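Local coordinates for protein CmeC (Campylobacter jejuni, PDB 4MT4) that probably serves as the trimeric outer membrane channel of a multidrug efflux system, a member of the outer membrane factor family, at residues Ala63-His66 with Met67-Ala71; Asp77-Leu81 with Leu82-Asp86; Asp132-Arg135 with Ala136-Gly140; Tyr287-Gly290 with Val291-Ala295; Leu313-Leu316 with Val317-Gly320. All coordinates share one frame; numbering follows the deposited sequence.

Interaction 1: Ala63-His66 with Met67-Ala71; sequences AFIH and MEQAA
On helix 58-79, in the alpha-helical part of this outer membrane factor channel, Phe-64 is met by Met-67 and Glu-68 from the following turn, while His-66 pairs with Gln-69 three residues on. The backbone is regular alpha-helix, each N-H from Met-67 to Ala-70 bonding to the carbonyl four residues back. Met-67 leaves the helix with CG and SD extended, then bends at its last torsion (chi3 55°), which swings the methyl CE over one face of the Phe-64 ring, 4.0 Å from the centroid, in a CH-pi contact. Glu-68 lays its carboxylate obliquely against the same ring, OE2 coming within 3.4 Å of Phe-64 CE1, the two planes 63° apart. Its OE1 forms a salt bridge with Arg-472, whose side chain also touches Phe-64. The amide of Gln-69, NE2 foremost, rests on the CG2 methyl of Ile-65 (NE2 to CG2 3.8 Å), and NE2 is hydrogen-bonded to Glu-353 of the second subunit, so this face of the helix belongs to the subunit interface. The other end of that amide faces the imidazole: His-66 ND1 donates to Gln-69 OE1 over 3.0 Å, nearly straight at 170°, with the oxygen lying in the ring plane.

Interaction 2: Asp77-Leu81 with Leu82-Asp86; sequences DFSSL and LPKFD
Leu-82 N donates to Ser-79 O over 3.1 Å, closing a type I beta turn at the point where helix 58-79 gives way to strand 84-96. Beside it, Lys-84 folds back on the turn: bends at chi2 (-62°) and chi4 (58°) carry CE to 3.2 Å from the same Ser-79 O, whereas NZ stays 4.1 Å from Ser-79 OG. On another flank of the turn the Leu-82 methyl CD1 approaches Phe-78 CE2 obliquely at 4.0 Å, a light apolar touch. Farther out, Ser-79 OG is hydrogen-bonded to Ile-76 O in the preceding helical turn, and Leu-81 O accepts from Tyr-122 OH of strand 109-124. The second subunit supplies Glu-339 as the salt-bridge partner of Lys-84 NZ and Trp-337 as a packing partner for Leu-82. The lysine thus turns its CE methylene, probably polarised by the adjoining ammonium, to the turn carbonyl while the ammonium itself is committed to Glu-339, so the charge pair probably ties the helix-to-strand junction to the neighbouring subunit.

Interaction 3: Asp132-Arg135 with Ala136-Gly140; sequences DTYR and ASKSG
Tyr-134 and Lys-138, one turn apart near the start of the long helix 129-195, both send CG away from the backbone N (chi1 169° and -159°), which brings the phenol ring and the lysine chain together. Lys-138 CD passes 4.1 Å from Tyr-134 CE2, and CE lies as far from the hydroxyl OH, so aliphatic carbons rather than the ammonium make this loose contact. The backbone bonds beneath are those of an alpha-helix, including Lys-138 N to Tyr-134 O at 2.9 Å. Arg-135, which directly follows Tyr-134, turns back toward the start of the helix: its chain bends at chi3 (111°), and NH1 reaches Asp-132 OD1 at 2.9 Å in a salt bridge on the syn side of the carboxylate, within the guanidinium plane. The second oxygen, Asp-132 OD2, is bonded to Ser-4 OG and Ser-2 OG near the lipid-bearing N-terminus, and Ser-137 OG probably hydrogen-bonds Asp-77 OD2 of helix 58-79. With both oxygens engaged, the buried carboxylate is held in rotation and its negative charge is probably compensated by the arginine.

Interaction 4: Tyr287-Gly290 with Val291-Ala295; sequences YLVG and VARTA
Regular alpha-helical hydrogen bonds join Tyr-287-Gly-290 to Val-291-Ala-295 at the C-terminal end of helix 273-293, just before strand 299-310 of the channel's beta-barrel. Val-291 N bonds to Tyr-287 O at 3.2 Å and Ala-292 N to Leu-288 O at 3.1 Å. Toward the end the pattern slackens: Arg-293 N reaches Val-289 O but also makes a weak bond to Gly-290 O, and the latter receives a second weak bond from Thr-294 N. Among the side chains, Val-289 and Arg-293 run side by side in the same direction. A bend at chi3 (-79°) turns one face of the guanidinium to the valine, whose CG1 methyl sits over its centre, 4.1 Å from CZ. Arg-293 NH2 is hydrogen-bonded to Leu-3 O, which ties the helix end to the N-terminal segment, and helix 339-405 packs against Val-289 and Ala-292. On another side, Leu-288 CD2 and Val-291 CG2 make a distant apolar contact at 4.3 Å, while Val-291 also packs on Asp-132 and Thr-133 of helix 129-195. Thr-294 turns its CG2 methyl to 3.2 Å from Gly-290 O.

Interaction 5: Leu313-Leu316 with Val317-Gly320; sequences LDTL and VKGG. With C8E ((hydroxyethyloxy)tri(ethyloxy)octane), chain R; C8E ((hydroxyethyloxy)tri(ethyloxy)octane), chain N.
Backbone hydrogen bonding defines the contact between Thr-315 and Lys-318: Lys-318 N donates to Thr-315 O over 3.3 Å, closing a type I beta turn in the loop between strands 299-310 and 322-335 of the beta-barrel. A water adds to it, donating to Asp-314 O at 2.6 Å and accepting a weak bond from Val-317 N. Packing comes from Lys-318, bent at chi2 (-66°) and chi4 (-58°) so that it lies back over the turn, its CG 3.9 Å from Thr-315 CB. A longer polar approach brings Lys-318 NZ to 3.6 Å from Asp-314 O. Two detergent molecules border the loop. Gly-319 N donates to the ether oxygen O15 of one C8E at 3.2 Å and more weakly to its O18, while that molecule's terminal O21 comes within 3.3 Å of Lys-318 CB. The other C8E touches the backbone at Leu-313. Outside the segments, Thr-315 OG1 bonds to Ser-310 OG. The detergent's polyether thus supplies acceptors to a backbone N-H, and its head group runs past the aliphatic part of Lys-318.

Interactions 2 to 4 gather where the helices meet the barrel and interaction 1 lies farther into the helical part, whereas interaction 5 lies far along the barrel, its centre 47 Å from those of interactions 3 and 4. Interactions 1 and 2 share helix 58-79 and both face the second subunit. Interaction 3 adjoins three others: Ala-70 CB packs 4.1 Å from Gly-140 O, Phe-78 CB lies 3.6 Å from Tyr-134 CE1, and Thr-133 OG1 is 3.5 Å from Val-291 CG2. Helix 129-195 therefore lies between helices 58-79 and 273-293. The bound lipid-like 3PK is about 10 Å from the side chains of Asp-132 and Thr-294, and about 9 Å from Leu-81; detergent instead directly borders interaction 5.

Interaction 1: Ala63-His66 with Met67-Ala71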
loop_
_atom_site.group_PDB
_atom_site.type_symbol
_atom_site.label_atom_id
_atom_site.label_comp_id
_atom_site.label_asym_id
_atom_site.label_seq_id
_atom_site.Cartn_x
_atom_site.Cartn_y
_atom_site.Cartn_z
ATOM N N ALA B 63 5.013 -13.681 8.775
ATOM C CA ALA B 63 5.611 -12.971 9.897
ATOM C C ALA B 63 6.605 -13.858 10.643
ATOM O O ALA B 63 7.607 -13.374 11.168
ATOM C CB ALA B 63 4.533 -12.473 10.843
ATOM N N PHE B 64 6.318 -15.157 10.686
ATOM C CA PHE B 64 7.208 -16.120 11.325
ATOM C C PHE B 64 8.481 -16.286 10.501
ATOM O O PHE B 64 9.579 -16.368 11.048
ATOM C CB PHE B 64 6.511 -17.475 11.505
ATOM C CG PHE B 64 7.268 -18.441 12.378
ATOM C CD1 PHE B 64 8.191 -19.314 11.828
ATOM C CD2 PHE B 64 7.053 -18.479 13.748
ATOM C CE1 PHE B 64 8.888 -20.202 12.622
ATOM C CE2 PHE B 64 7.747 -19.368 14.549
ATOM C CZ PHE B 64 8.667 -20.231 13.984
ATOM N N ILE B 65 8.319 -16.330 9.182
ATOM C CA ILE B 65 9.440 -16.494 8.265
ATOM C C ILE B 65 10.337 -15.262 8.276
ATOM O O ILE B 65 11.564 -15.376 8.261
ATOM C CB ILE B 65 8.947 -16.766 6.829
ATOM C CG1 ILE B 65 8.165 -18.081 6.780
ATOM C CG2 ILE B 65 10.112 -16.812 5.853
ATOM C CD1 ILE B 65 7.477 -18.330 5.460
ATOM N N HIS B 66 9.715 -14.085 8.311
ATOM C CA HIS B 66 10.448 -12.825 8.394
ATOM C C HIS B 66 11.340 -12.796 9.630
ATOM O O HIS B 66 12.437 -12.240 9.604
ATOM C CB HIS B 66 9.482 -11.639 8.415
ATOM C CG HIS B 66 8.768 -11.416 7.117
ATOM N ND1 HIS B 66 9.290 -11.810 5.904
ATOM C CD2 HIS B 66 7.571 -10.843 6.845
ATOM C CE1 HIS B 66 8.447 -11.487 4.939
ATOM N NE2 HIS B 66 7.396 -10.900 5.483
ATOM N N MET B 67 10.861 -13.404 10.710
ATOM C CA MET B 67 11.622 -13.509 11.948
ATOM C C MET B 67 12.815 -14.447 11.778
ATOM O O MET B 67 13.914 -14.163 12.259
ATOM C CB MET B 67 10.719 -13.993 13.084
ATOM C CG MET B 67 11.425 -14.197 14.415
ATOM S SD MET B 67 10.278 -14.699 15.709
ATOM C CE MET B 67 9.529 -16.143 14.968
ATOM N N GLU B 68 12.589 -15.562 11.089
ATOM C CA GLU B 68 13.644 -16.534 10.826
ATOM C C GLU B 68 14.694 -15.959 9.881
ATOM O O GLU B 68 15.881 -16.268 9.991
ATOM C CB GLU B 68 13.057 -17.820 10.243
ATOM C CG GLU B 68 12.199 -18.610 11.219
ATOM C CD GLU B 68 11.617 -19.865 10.598
ATOM O OE1 GLU B 68 10.928 -19.754 9.562
ATOM O OE2 GLU B 68 11.852 -20.962 11.145
ATOM N N GLN B 69 14.247 -15.124 8.949
ATOM C CA GLN B 69 15.148 -14.451 8.021
ATOM C C GLN B 69 16.060 -13.479 8.761
ATOM O O GLN B 69 17.247 -13.367 8.453
ATOM C CB GLN B 69 14.356 -13.713 6.941
ATOM C CG GLN B 69 13.658 -14.627 5.946
ATOM C CD GLN B 69 12.646 -13.897 5.086
ATOM O OE1 GLN B 69 12.094 -12.873 5.490
ATOM N NE2 GLN B 69 12.399 -14.421 3.892
ATOM N N ALA B 70 15.495 -12.783 9.744
ATOM C CA ALA B 70 16.255 -11.840 10.557
ATOM C C ALA B 70 17.282 -12.573 11.410
ATOM O O ALA B 70 18.374 -12.066 11.656
ATOM C CB ALA B 70 15.320 -11.018 11.435
ATOM N N ALA B 71 16.921 -13.770 11.855
ATOM C CA ALA B 71 17.825 -14.601 12.641
ATOM C C ALA B 71 18.978 -15.104 11.779
ATOM O O ALA B 71 20.101 -15.267 12.257
ATOM C CB ALA B 71 17.075 -15.769 13.258
#

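Interaction 2: Asp77-Leu81 with Leu82-Asp86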
loop_
_atom_site.group_PDB
_atom_site.type_symbol
_atom_site.label_atom_id
_atom_site.label_comp_id
_atom_site.label_asym_id
_atom_site.label_seq_id
_atom_site.Cartn_x
_atom_site.Cartn_y
_atom_site.Cartn_z
ATOM N N ASP B 77 26.086 -11.852 10.053
ATOM C CA ASP B 77 26.843 -10.713 10.562
ATOM C C ASP B 77 27.691 -11.070 11.781
ATOM O O ASP B 77 28.658 -10.374 12.092
ATOM C CB ASP B 77 25.900 -9.561 10.909
ATOM C CG ASP B 77 25.298 -8.912 9.678
ATOM O OD1 ASP B 77 25.960 -8.915 8.617
ATOM O OD2 ASP B 77 24.164 -8.399 9.770
ATOM N N PHE B 78 27.329 -12.148 12.472
ATOM C CA PHE B 78 28.134 -12.625 13.592
ATOM C C PHE B 78 29.448 -13.209 13.091
ATOM O O PHE B 78 30.482 -13.098 13.752
ATOM C CB PHE B 78 27.378 -13.677 14.407
ATOM C CG PHE B 78 28.195 -14.289 15.514
ATOM C CD1 PHE B 78 28.340 -13.636 16.728
ATOM C CD2 PHE B 78 28.822 -15.514 15.340
ATOM C CE1 PHE B 78 29.092 -14.191 17.746
ATOM C CE2 PHE B 78 29.577 -16.075 16.356
ATOM C CZ PHE B 78 29.710 -15.413 17.560
ATOM N N SER B 79 29.395 -13.835 11.920
ATOM C CA SER B 79 30.560 -14.498 11.347
ATOM C C SER B 79 31.657 -13.503 10.991
ATOM O O SER B 79 32.837 -13.852 10.964
ATOM C CB SER B 79 30.158 -15.296 10.107
ATOM O OG SER B 79 29.749 -14.433 9.060
ATOM N N SER B 80 31.267 -12.260 10.731
ATOM C CA SER B 80 32.215 -11.225 10.337
ATOM C C SER B 80 33.091 -10.753 11.497
ATOM O O SER B 80 33.991 -9.933 11.311
ATOM C CB SER B 80 31.469 -10.038 9.730
ATOM O OG SER B 80 30.763 -10.436 8.568
ATOM N N LEU B 81 32.824 -11.274 12.691
ATOM C CA LEU B 81 33.621 -10.958 13.872
ATOM C C LEU B 81 34.782 -11.936 14.028
ATOM O O LEU B 81 35.607 -11.798 14.931
ATOM C CB LEU B 81 32.748 -10.987 15.130
ATOM C CG LEU B 81 31.496 -10.108 15.134
ATOM C CD1 LEU B 81 30.690 -10.341 16.400
ATOM C CD2 LEU B 81 31.868 -8.642 14.996
ATOM N N LEU B 82 34.843 -12.923 13.140
ATOM C CA LEU B 82 35.807 -14.009 13.268
ATOM C C LEU B 82 36.654 -14.160 12.006
ATOM O O LEU B 82 36.201 -13.833 10.911
ATOM C CB LEU B 82 35.074 -15.318 13.578
ATOM C CG LEU B 82 34.236 -15.342 14.857
ATOM C CD1 LEU B 82 33.270 -16.516 14.847
ATOM C CD2 LEU B 82 35.137 -15.403 16.079
ATOM N N PRO B 83 37.896 -14.650 12.158
ATOM C CA PRO B 83 38.790 -14.865 11.014
ATOM C C PRO B 83 38.277 -15.942 10.064
ATOM O O PRO B 83 37.801 -16.988 10.506
ATOM C CB PRO B 83 40.104 -15.301 11.672
ATOM C CG PRO B 83 39.699 -15.854 12.994
ATOM C CD PRO B 83 38.543 -15.009 13.432
ATOM N N LYS B 84 38.382 -15.679 8.766
ATOM C CA LYS B 84 37.919 -16.612 7.748
ATOM C C LYS B 84 39.064 -17.479 7.230
ATOM O O LYS B 84 40.185 -17.003 7.049
ATOM C CB LYS B 84 37.266 -15.852 6.593
ATOM C CG LYS B 84 36.111 -14.960 7.018
ATOM C CD LYS B 84 34.989 -15.780 7.634
ATOM C CE LYS B 84 33.861 -14.892 8.130
ATOM N NZ LYS B 84 33.300 -14.042 7.045
ATOM N N PHE B 85 38.779 -18.755 6.997
ATOM C CA PHE B 85 39.782 -19.674 6.474
ATOM C C PHE B 85 39.341 -20.265 5.140
ATOM O O PHE B 85 38.232 -20.784 5.014
ATOM C CB PHE B 85 40.068 -20.791 7.478
ATOM C CG PHE B 85 40.714 -20.315 8.746
ATOM C CD1 PHE B 85 42.085 -20.143 8.818
ATOM C CD2 PHE B 85 39.948 -20.041 9.868
ATOM C CE1 PHE B 85 42.683 -19.705 9.983
ATOM C CE2 PHE B 85 40.539 -19.603 11.036
ATOM C CZ PHE B 85 41.909 -19.434 11.094
ATOM N N ASP B 86 40.220 -20.176 4.147
ATOM C CA ASP B 86 39.923 -20.685 2.814
ATOM C C ASP B 86 41.082 -21.493 2.243
ATOM O O ASP B 86 42.248 -21.244 2.558
ATOM C CB ASP B 86 39.582 -19.535 1.864
ATOM C CG ASP B 86 38.350 -18.764 2.296
ATOM O OD1 ASP B 86 38.490 -17.824 3.107
ATOM O OD2 ASP B 86 37.241 -19.093 1.822
#

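Interaction 3: Asp132-Arg135 with Ala136-Gly140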
loop_
_atom_site.group_PDB
_atom_site.type_symbol
_atom_site.label_atom_id
_atom_site.label_comp_id
_atom_site.label_asym_id
_atom_site.label_seq_id
_atom_site.Cartn_x
_atom_site.Cartn_y
_atom_site.Cartn_z
ATOM N N ASP B 132 29.058 -3.333 15.577
ATOM C CA ASP B 132 27.811 -2.579 15.496
ATOM C C ASP B 132 26.941 -3.054 14.334
ATOM O O ASP B 132 25.721 -2.914 14.371
ATOM C CB ASP B 132 28.089 -1.079 15.367
ATOM C CG ASP B 132 28.597 -0.469 16.660
ATOM O OD1 ASP B 132 28.550 -1.158 17.700
ATOM O OD2 ASP B 132 29.033 0.703 16.642
ATOM N N THR B 133 27.571 -3.608 13.302
ATOM C CA THR B 133 26.828 -4.237 12.216
ATOM C C THR B 133 26.056 -5.427 12.776
ATOM O O THR B 133 24.904 -5.666 12.415
ATOM C CB THR B 133 27.755 -4.702 11.072
ATOM O OG1 THR B 133 28.414 -3.569 10.492
ATOM C CG2 THR B 133 26.951 -5.416 9.993
ATOM N N TYR B 134 26.706 -6.158 13.677
ATOM C CA TYR B 134 26.093 -7.293 14.356
ATOM C C TYR B 134 24.991 -6.843 15.313
ATOM O O TYR B 134 23.912 -7.435 15.355
ATOM C CB TYR B 134 27.157 -8.092 15.117
ATOM C CG TYR B 134 26.593 -9.137 16.054
ATOM C CD1 TYR B 134 26.127 -10.351 15.570
ATOM C CD2 TYR B 134 26.530 -8.909 17.423
ATOM C CE1 TYR B 134 25.609 -11.307 16.420
ATOM C CE2 TYR B 134 26.013 -9.859 18.282
ATOM C CZ TYR B 134 25.554 -11.057 17.774
ATOM O OH TYR B 134 25.038 -12.008 18.624
ATOM N N ARG B 135 25.272 -5.793 16.079
ATOM C CA ARG B 135 24.314 -5.263 17.044
ATOM C C ARG B 135 23.076 -4.700 16.349
ATOM O O ARG B 135 21.970 -4.766 16.884
ATOM C CB ARG B 135 24.964 -4.181 17.909
ATOM C CG ARG B 135 26.037 -4.693 18.862
ATOM C CD ARG B 135 26.962 -3.562 19.291
ATOM N NE ARG B 135 26.808 -3.210 20.698
ATOM C CZ ARG B 135 27.274 -2.090 21.243
ATOM N NH1 ARG B 135 27.916 -1.203 20.493
ATOM N NH2 ARG B 135 27.092 -1.852 22.534
ATOM N N ALA B 136 23.269 -4.145 15.156
ATOM C CA ALA B 136 22.159 -3.620 14.370
ATOM C C ALA B 136 21.244 -4.755 13.928
ATOM O O ALA B 136 20.021 -4.638 13.969
ATOM C CB ALA B 136 22.673 -2.846 13.164
ATOM N N SER B 137 21.848 -5.864 13.513
ATOM C CA SER B 137 21.093 -7.047 13.116
ATOM C C SER B 137 20.411 -7.702 14.311
ATOM O O SER B 137 19.354 -8.317 14.173
ATOM C CB SER B 137 22.004 -8.057 12.423
ATOM O OG SER B 137 22.491 -7.535 11.200
ATOM N N LYS B 138 21.028 -7.575 15.480
ATOM C CA LYS B 138 20.450 -8.113 16.704
ATOM C C LYS B 138 19.188 -7.342 17.063
ATOM O O LYS B 138 18.215 -7.913 17.556
ATOM C CB LYS B 138 21.463 -8.054 17.849
ATOM C CG LYS B 138 21.171 -9.005 19.001
ATOM C CD LYS B 138 22.348 -9.065 19.965
ATOM C CE LYS B 138 22.203 -10.203 20.969
ATOM N NZ LYS B 138 21.103 -9.976 21.947
ATOM N N SER B 139 19.215 -6.038 16.808
ATOM C CA SER B 139 18.051 -5.188 17.026
ATOM C C SER B 139 17.016 -5.416 15.927
ATOM O O SER B 139 15.814 -5.272 16.148
ATOM C CB SER B 139 18.465 -3.719 17.071
ATOM O OG SER B 139 19.380 -3.481 18.125
ATOM N N GLY B 140 17.496 -5.772 14.740
ATOM C CA GLY B 140 16.624 -6.090 13.626
ATOM C C GLY B 140 15.860 -7.372 13.880
ATOM O O GLY B 140 14.696 -7.499 13.502
#

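Interaction 4: Tyr287-Gly290 with Val291-Ala295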
loop_
_atom_site.group_PDB
_atom_site.type_symbol
_atom_site.label_atom_id
_atom_site.label_comp_id
_atom_site.label_asym_id
_atom_site.label_seq_id
_atom_site.Cartn_x
_atom_site.Cartn_y
_atom_site.Cartn_z
ATOM N N TYR B 287 22.866 2.091 15.659
ATOM C CA TYR B 287 24.085 1.295 15.562
ATOM C C TYR B 287 24.748 1.472 14.199
ATOM O O TYR B 287 25.973 1.442 14.082
ATOM C CB TYR B 287 23.778 -0.185 15.809
ATOM C CG TYR B 287 23.653 -0.554 17.272
ATOM C CD1 TYR B 287 24.612 -0.148 18.195
ATOM C CD2 TYR B 287 22.576 -1.303 17.732
ATOM C CE1 TYR B 287 24.501 -0.482 19.534
ATOM C CE2 TYR B 287 22.456 -1.640 19.067
ATOM C CZ TYR B 287 23.420 -1.229 19.963
ATOM O OH TYR B 287 23.294 -1.569 21.290
ATOM N N LEU B 288 23.925 1.658 13.172
ATOM C CA LEU B 288 24.422 1.819 11.809
ATOM C C LEU B 288 25.080 3.177 11.607
ATOM O O LEU B 288 25.851 3.367 10.666
ATOM C CB LEU B 288 23.287 1.629 10.803
ATOM C CG LEU B 288 22.754 0.199 10.694
ATOM C CD1 LEU B 288 21.636 0.114 9.668
ATOM C CD2 LEU B 288 23.884 -0.764 10.354
ATOM N N VAL B 289 24.763 4.123 12.485
ATOM C CA VAL B 289 25.436 5.413 12.480
ATOM C C VAL B 289 26.898 5.210 12.861
ATOM O O VAL B 289 27.799 5.784 12.245
ATOM C CB VAL B 289 24.773 6.412 13.448
ATOM C CG1 VAL B 289 25.619 7.671 13.582
ATOM C CG2 VAL B 289 23.366 6.756 12.978
ATOM N N GLY B 290 27.124 4.375 13.870
ATOM C CA GLY B 290 28.468 4.044 14.305
ATOM C C GLY B 290 29.269 3.356 13.216
ATOM O O GLY B 290 30.441 3.669 13.013
ATOM N N VAL B 291 28.630 2.421 12.518
ATOM C CA VAL B 291 29.257 1.706 11.411
ATOM C C VAL B 291 29.729 2.671 10.327
ATOM O O VAL B 291 30.828 2.531 9.786
ATOM C CB VAL B 291 28.290 0.679 10.785
ATOM C CG1 VAL B 291 28.903 0.043 9.542
ATOM C CG2 VAL B 291 27.908 -0.382 11.803
ATOM N N ALA B 292 28.891 3.656 10.026
ATOM C CA ALA B 292 29.190 4.634 8.987
ATOM C C ALA B 292 30.349 5.541 9.386
ATOM O O ALA B 292 31.124 5.979 8.536
ATOM C CB ALA B 292 27.955 5.464 8.676
ATOM N N ARG B 293 30.468 5.816 10.681
ATOM C CA ARG B 293 31.501 6.722 11.175
ATOM C C ARG B 293 32.876 6.061 11.239
ATOM O O ARG B 293 33.896 6.747 11.310
ATOM C CB ARG B 293 31.123 7.267 12.555
ATOM C CG ARG B 293 29.902 8.181 12.538
ATOM C CD ARG B 293 29.932 9.222 13.652
ATOM N NE ARG B 293 29.538 8.682 14.951
ATOM C CZ ARG B 293 28.707 9.293 15.791
ATOM N NH1 ARG B 293 28.179 10.467 15.467
ATOM N NH2 ARG B 293 28.400 8.735 16.954
ATOM N N THR B 294 32.902 4.733 11.209
ATOM C CA THR B 294 34.164 3.997 11.252
ATOM C C THR B 294 34.957 4.156 9.958
ATOM O O THR B 294 36.148 3.849 9.910
ATOM C CB THR B 294 33.944 2.492 11.506
ATOM O OG1 THR B 294 33.106 1.947 10.480
ATOM C CG2 THR B 294 33.299 2.261 12.865
ATOM N N ALA B 295 34.288 4.633 8.913
ATOM C CA ALA B 295 34.919 4.836 7.614
ATOM C C ALA B 295 35.974 5.938 7.665
ATOM O O ALA B 295 36.880 5.979 6.836
ATOM C CB ALA B 295 33.870 5.157 6.564
#

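Interaction 5: Leu313-Leu316 with Val317-Gly320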
loop_
_atom_site.group_PDB
_atom_site.type_symbol
_atom_site.label_atom_id
_atom_site.label_comp_id
_atom_site.label_asym_id
_atom_site.label_seq_id
_atom_site.Cartn_x
_atom_site.Cartn_y
_atom_site.Cartn_z
ATOM N N LEU B 313 55.043 -28.738 -11.194
ATOM C CA LEU B 313 53.974 -29.443 -10.503
ATOM C C LEU B 313 54.494 -30.674 -9.763
ATOM O O LEU B 313 54.002 -31.015 -8.687
ATOM C CB LEU B 313 52.884 -29.848 -11.496
ATOM C CG LEU B 313 51.722 -30.650 -10.913
ATOM C CD1 LEU B 313 51.017 -29.850 -9.829
ATOM C CD2 LEU B 313 50.750 -31.063 -12.005
ATOM N N ASP B 314 55.497 -31.331 -10.335
ATOM C CA ASP B 314 56.011 -32.577 -9.774
ATOM C C ASP B 314 56.705 -32.386 -8.422
ATOM O O ASP B 314 56.857 -33.342 -7.662
ATOM C CB ASP B 314 56.968 -33.247 -10.763
ATOM C CG ASP B 314 58.126 -32.354 -11.154
ATOM O OD1 ASP B 314 57.927 -31.457 -12.000
ATOM O OD2 ASP B 314 59.237 -32.558 -10.622
ATOM N N THR B 315 57.119 -31.158 -8.121
ATOM C CA THR B 315 57.769 -30.862 -6.847
ATOM C C THR B 315 56.924 -29.940 -5.973
ATOM O O THR B 315 57.439 -29.312 -5.048
ATOM C CB THR B 315 59.147 -30.203 -7.046
ATOM O OG1 THR B 315 58.992 -28.971 -7.764
ATOM C CG2 THR B 315 60.080 -31.125 -7.816
ATOM N N LEU B 316 55.631 -29.862 -6.268
ATOM C CA LEU B 316 54.750 -28.922 -5.581
ATOM C C LEU B 316 54.626 -29.205 -4.083
ATOM O O LEU B 316 54.613 -28.281 -3.277
ATOM C CB LEU B 316 53.364 -28.929 -6.226
ATOM C CG LEU B 316 52.344 -27.977 -5.598
ATOM C CD1 LEU B 316 52.863 -26.549 -5.625
ATOM C CD2 LEU B 316 51.006 -28.079 -6.309
ATOM N N VAL B 317 54.537 -30.477 -3.710
ATOM C CA VAL B 317 54.364 -30.829 -2.304
ATOM C C VAL B 317 55.662 -31.330 -1.671
ATOM O O VAL B 317 55.643 -31.979 -0.625
ATOM C CB VAL B 317 53.266 -31.895 -2.116
ATOM C CG1 VAL B 317 51.911 -31.335 -2.529
ATOM C CG2 VAL B 317 53.596 -33.149 -2.906
ATOM N N LYS B 318 56.787 -31.021 -2.304
ATOM C CA LYS B 318 58.091 -31.348 -1.742
ATOM C C LYS B 318 58.427 -30.408 -0.588
ATOM O O LYS B 318 57.734 -29.414 -0.365
ATOM C CB LYS B 318 59.177 -31.277 -2.817
ATOM C CG LYS B 318 59.160 -32.434 -3.804
ATOM C CD LYS B 318 59.512 -33.747 -3.124
ATOM C CE LYS B 318 59.881 -34.815 -4.143
ATOM N NZ LYS B 318 58.779 -35.070 -5.113
ATOM N N GLY B 319 59.491 -30.726 0.143
ATOM C CA GLY B 319 59.895 -29.933 1.289
ATOM C C GLY B 319 60.365 -28.541 0.912
ATOM O O GLY B 319 60.097 -27.571 1.622
ATOM N N GLY B 320 61.063 -28.443 -0.215
ATOM C CA GLY B 320 61.582 -27.174 -0.691
ATOM C C GLY B 320 60.529 -26.294 -1.338
ATOM O O GLY B 320 60.847 -25.255 -1.918
HETATM C C1 C8E R . 45.030 -31.181 0.115
HETATM C C2 C8E R . 46.468 -31.423 -0.196
HETATM C C3 C8E R . 47.442 -31.371 0.932
HETATM C C4 C8E R . 48.812 -31.914 0.698
HETATM C C5 C8E R . 49.695 -32.095 1.886
HETATM C C6 C8E R . 51.052 -32.674 1.665
HETATM C C7 C8E R . 51.839 -33.048 2.874
HETATM C C8 C8E R . 53.068 -33.869 2.681
HETATM O O9 C8E R . 54.284 -33.254 2.882
HETATM C C10 C8E R . 55.443 -33.978 2.708
HETATM C C11 C8E R . 56.734 -33.317 3.056
HETATM O O12 C8E R . 57.884 -34.064 2.925
HETATM C C13 C8E R . 58.394 -34.308 1.670
HETATM C C14 C8E R . 59.865 -34.519 1.552
HETATM O O15 C8E R . 60.547 -33.739 0.646
HETATM C C16 C8E R . 61.921 -33.666 0.722
HETATM C C17 C8E R . 62.652 -33.153 -0.471
HETATM O O18 C8E R . 62.492 -31.824 -0.801
HETATM C C19 C8E R . 63.394 -31.234 -1.659
HETATM C C20 C8E R . 62.944 -30.046 -2.441
HETATM O O21 C8E R . 62.183 -30.263 -3.573
HETATM C C1 C8E N . 38.257 -25.528 -20.140
HETATM C C2 C8E N . 39.212 -26.085 -19.139
HETATM C C3 C8E N . 40.661 -25.790 -19.335
HETATM C C4 C8E N . 41.587 -26.078 -18.203
HETATM C C5 C8E N . 42.851 -25.290 -18.142
HETATM C C6 C8E N . 43.355 -24.909 -16.792
HETATM C C7 C8E N . 44.286 -23.748 -16.708
HETATM C C8 C8E N . 45.594 -23.960 -16.028
HETATM O O9 C8E N . 46.734 -23.866 -16.795
HETATM C C10 C8E N . 47.949 -23.695 -16.169
HETATM C C11 C8E N . 49.179 -23.925 -16.975
HETATM O O12 C8E N . 49.483 -25.226 -17.306
HETATM C C13 C8E N . 50.767 -25.686 -17.120
HETATM C C14 C8E N . 51.234 -26.793 -18.000
HETATM O O15 C8E N . 52.455 -27.357 -17.707
HETATM C C16 C8E N . 52.645 -27.928 -16.468
HETATM C C17 C8E N . 54.001 -28.462 -16.159
HETATM O O18 C8E N . 54.361 -28.563 -14.833
HETATM C C19 C8E N . 55.689 -28.715 -14.513
HETATM C C20 C8E N . 56.685 -27.920 -15.289
HETATM O O21 C8E N . 57.274 -26.831 -14.677
HETATM O O HOH W 1 55.697 -33.184 -5.387
#